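Peptide ABC transporter permease (Staphylococcus hominis, PDB 6EXS) probably transports peptides across the cell membrane as a POT family transporter and binds a thioalcohol-conjugated peptide, a precursor of human axillary malodour. Local coordinates at residues S317-N322 / T328-A333. Sequence-based numbering, arbitrary orientation.
With OLC ((2R)-2,3-dihydroxypropyl (9Z)-octadec-9-enoate), chain H.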
loop_
_atom_site.group_PDB
_atom_site.type_symbol
_atom_site.label_atom_id
_atom_site.label_comp_id
_atom_site.label_asym_id
_atom_site.label_seq_id
_atom_site.Cartn_x
_atom_site.Cartn_y
_atom_site.Cartn_z
ATOM N N SER A 317 -23.656 -11.674 1.774
ATOM C CA SER A 317 -24.491 -10.759 2.546
ATOM C C SER A 317 -25.632 -10.178 1.706
ATOM O O SER A 317 -25.621 -10.306 0.477
ATOM C CB SER A 317 -23.651 -9.673 3.212
ATOM O OG SER A 317 -23.575 -8.529 2.383
ATOM N N ASP A 318 -26.608 -9.537 2.372
ATOM C CA ASP A 318 -27.766 -8.929 1.715
ATOM C C ASP A 318 -27.430 -7.597 1.023
ATOM O O ASP A 318 -28.297 -7.022 0.344
ATOM C CB ASP A 318 -28.956 -8.789 2.694
ATOM C CG ASP A 318 -28.750 -7.961 3.957
ATOM O OD1 ASP A 318 -27.711 -7.260 4.061
ATOM O OD2 ASP A 318 -29.640 -7.984 4.827
ATOM N N MET A 319 -26.171 -7.108 1.213
ATOM C CA MET A 319 -25.636 -5.836 0.691
ATOM C C MET A 319 -26.564 -4.670 1.036
ATOM O O MET A 319 -26.706 -3.715 0.266
ATOM C CB MET A 319 -25.334 -5.917 -0.823
ATOM C CG MET A 319 -24.150 -6.807 -1.173
ATOM S SD MET A 319 -22.601 -6.388 -0.321
ATOM C CE MET A 319 -22.159 -4.934 -1.150
ATOM N N GLN A 320 -27.208 -4.773 2.203
ATOM C CA GLN A 320 -28.210 -3.818 2.667
ATOM C C GLN A 320 -27.853 -3.248 4.054
ATOM O O GLN A 320 -28.061 -3.909 5.071
ATOM C CB GLN A 320 -29.607 -4.510 2.640
ATOM C CG GLN A 320 -30.803 -3.603 2.885
ATOM C CD GLN A 320 -31.110 -2.630 1.769
ATOM O OE1 GLN A 320 -30.759 -2.834 0.601
ATOM N NE2 GLN A 320 -31.816 -1.556 2.108
ATOM N N LEU A 321 -27.274 -2.048 4.087
ATOM C CA LEU A 321 -26.915 -1.375 5.350
ATOM C C LEU A 321 -28.217 -1.123 6.127
ATOM O O LEU A 321 -29.218 -0.723 5.521
ATOM C CB LEU A 321 -26.178 -0.064 5.051
ATOM C CG LEU A 321 -25.645 0.768 6.214
ATOM C CD1 LEU A 321 -24.603 0.005 7.043
ATOM C CD2 LEU A 321 -25.003 2.039 5.694
ATOM N N ASN A 322 -28.239 -1.472 7.421
ATOM C CA ASN A 322 -29.438 -1.313 8.243
ATOM C C ASN A 322 -29.096 -0.895 9.699
ATOM O O ASN A 322 -28.733 -1.740 10.523
ATOM C CB ASN A 322 -30.310 -2.577 8.156
ATOM C CG ASN A 322 -31.635 -2.473 8.863
ATOM O OD1 ASN A 322 -32.139 -1.393 9.167
ATOM N ND2 ASN A 322 -32.231 -3.604 9.131
ATOM N N THR A 328 -30.449 1.128 3.602
ATOM C CA THR A 328 -30.022 1.514 2.255
ATOM C C THR A 328 -29.154 0.439 1.607
ATOM O O THR A 328 -28.449 -0.272 2.316
ATOM C CB THR A 328 -29.347 2.916 2.273
ATOM O OG1 THR A 328 -29.281 3.428 0.944
ATOM C CG2 THR A 328 -27.951 2.921 2.920
ATOM N N ARG A 329 -29.198 0.338 0.261
ATOM C CA ARG A 329 -28.372 -0.585 -0.529
ATOM C C ARG A 329 -26.914 -0.119 -0.428
ATOM O O ARG A 329 -26.637 1.071 -0.580
ATOM C CB ARG A 329 -28.815 -0.576 -1.995
ATOM C CG ARG A 329 -28.123 -1.620 -2.858
ATOM C CD ARG A 329 -27.663 -1.035 -4.178
ATOM N NE ARG A 329 -26.514 -1.769 -4.711
ATOM C CZ ARG A 329 -25.579 -1.245 -5.498
ATOM N NH1 ARG A 329 -25.642 0.033 -5.861
ATOM N NH2 ARG A 329 -24.569 -1.993 -5.927
ATOM N N PHE A 330 -26.001 -1.050 -0.133
ATOM C CA PHE A 330 -24.575 -0.777 -0.013
ATOM C C PHE A 330 -23.858 -1.265 -1.282
ATOM O O PHE A 330 -23.896 -2.454 -1.594
ATOM C CB PHE A 330 -24.006 -1.465 1.245
ATOM C CG PHE A 330 -22.630 -0.993 1.665
ATOM C CD1 PHE A 330 -22.480 0.114 2.492
ATOM C CD2 PHE A 330 -21.490 -1.676 1.259
ATOM C CE1 PHE A 330 -21.209 0.549 2.880
ATOM C CE2 PHE A 330 -20.222 -1.246 1.651
ATOM C CZ PHE A 330 -20.089 -0.139 2.463
ATOM N N GLY A 331 -23.271 -0.334 -2.025
ATOM C CA GLY A 331 -22.524 -0.644 -3.235
ATOM C C GLY A 331 -21.207 -1.311 -2.895
ATOM O O GLY A 331 -20.487 -0.840 -2.006
ATOM N N GLU A 332 -20.892 -2.429 -3.587
ATOM C CA GLU A 332 -19.703 -3.273 -3.362
ATOM C C GLU A 332 -18.390 -2.502 -3.326
ATOM O O GLU A 332 -17.530 -2.878 -2.534
ATOM C CB GLU A 332 -19.622 -4.460 -4.340
ATOM C CG GLU A 332 -19.592 -4.097 -5.816
ATOM C CD GLU A 332 -20.934 -4.044 -6.517
ATOM O OE1 GLU A 332 -21.809 -3.263 -6.080
ATOM O OE2 GLU A 332 -21.092 -4.747 -7.541
ATOM N N ALA A 333 -18.241 -1.411 -4.122
ATOM C CA ALA A 333 -17.007 -0.603 -4.119
ATOM C C ALA A 333 -16.846 0.275 -2.873
ATOM O O ALA A 333 -15.719 0.652 -2.547
ATOM C CB ALA A 333 -16.901 0.239 -5.381
HETATM C C9 OLC H . -21.052 2.142 18.072
HETATM C C8 OLC H . -21.943 0.936 18.023
HETATM C C24 OLC H . -29.869 -5.432 10.873
HETATM C C7 OLC H . -22.956 0.972 16.884
HETATM C C6 OLC H . -23.783 -0.301 16.770
HETATM C C5 OLC H . -24.821 -0.272 15.657
HETATM C C4 OLC H . -25.617 -1.559 15.500
HETATM C C3 OLC H . -26.755 -1.443 14.498
HETATM C C2 OLC H . -27.532 -2.738 14.298
HETATM C C21 OLC H . -30.635 -3.613 12.462
HETATM C C1 OLC H . -28.884 -2.530 13.679
HETATM C C22 OLC H . -30.961 -4.932 11.793
HETATM O O19 OLC H . -29.497 -1.492 13.706
HETATM O O25 OLC H . -30.298 -6.572 10.139
HETATM O O23 OLC H . -31.315 -5.933 12.745
HETATM O O20 OLC H . -29.334 -3.659 13.100
#
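At the edge of the Phe330 ring, near its plane, sits the methyl of Met319, with CE 4.1 Å from CD2; the same ring meets Phe335 of the peptide pocket, the planes inclined at about 50°. On one face of the Arg329 guanidinium lies Gly331 CA, displaced toward the rim, while NH2 bridges to Glu332 OE1 and NH1 pairs with Asp174 of helix 147-174. Met319 and Phe330 lie at the open end of an antiparallel beta hairpin, strands 320-323 and 326-329 (Arg329 in the second), inserted between helices 309-316 and 338-357 of this largely helical MFS transporter. Bends at chi2 and chi3 fold the Met319 chain back, bringing its methyl against Glu332 CA. Gln320 and Arg329 share one face, where the Gln320 amide lies along the opposite backbone, NE2 by Thr328 N and OE1 by Arg329 CA, and NE2 bonds to Thr327 OG1. On the other face Leu321 and Thr328 run side by side, Leu321 CB 4.1 Å from Thr328 CG2. Thr328 N bonds to Leu321 O at 2.9 Å, and the return bond is weak. Phe330 N reaches Met319 O at 2.8 Å, nearly straight at hydrogen (174°) but 36° above the carbonyl plane.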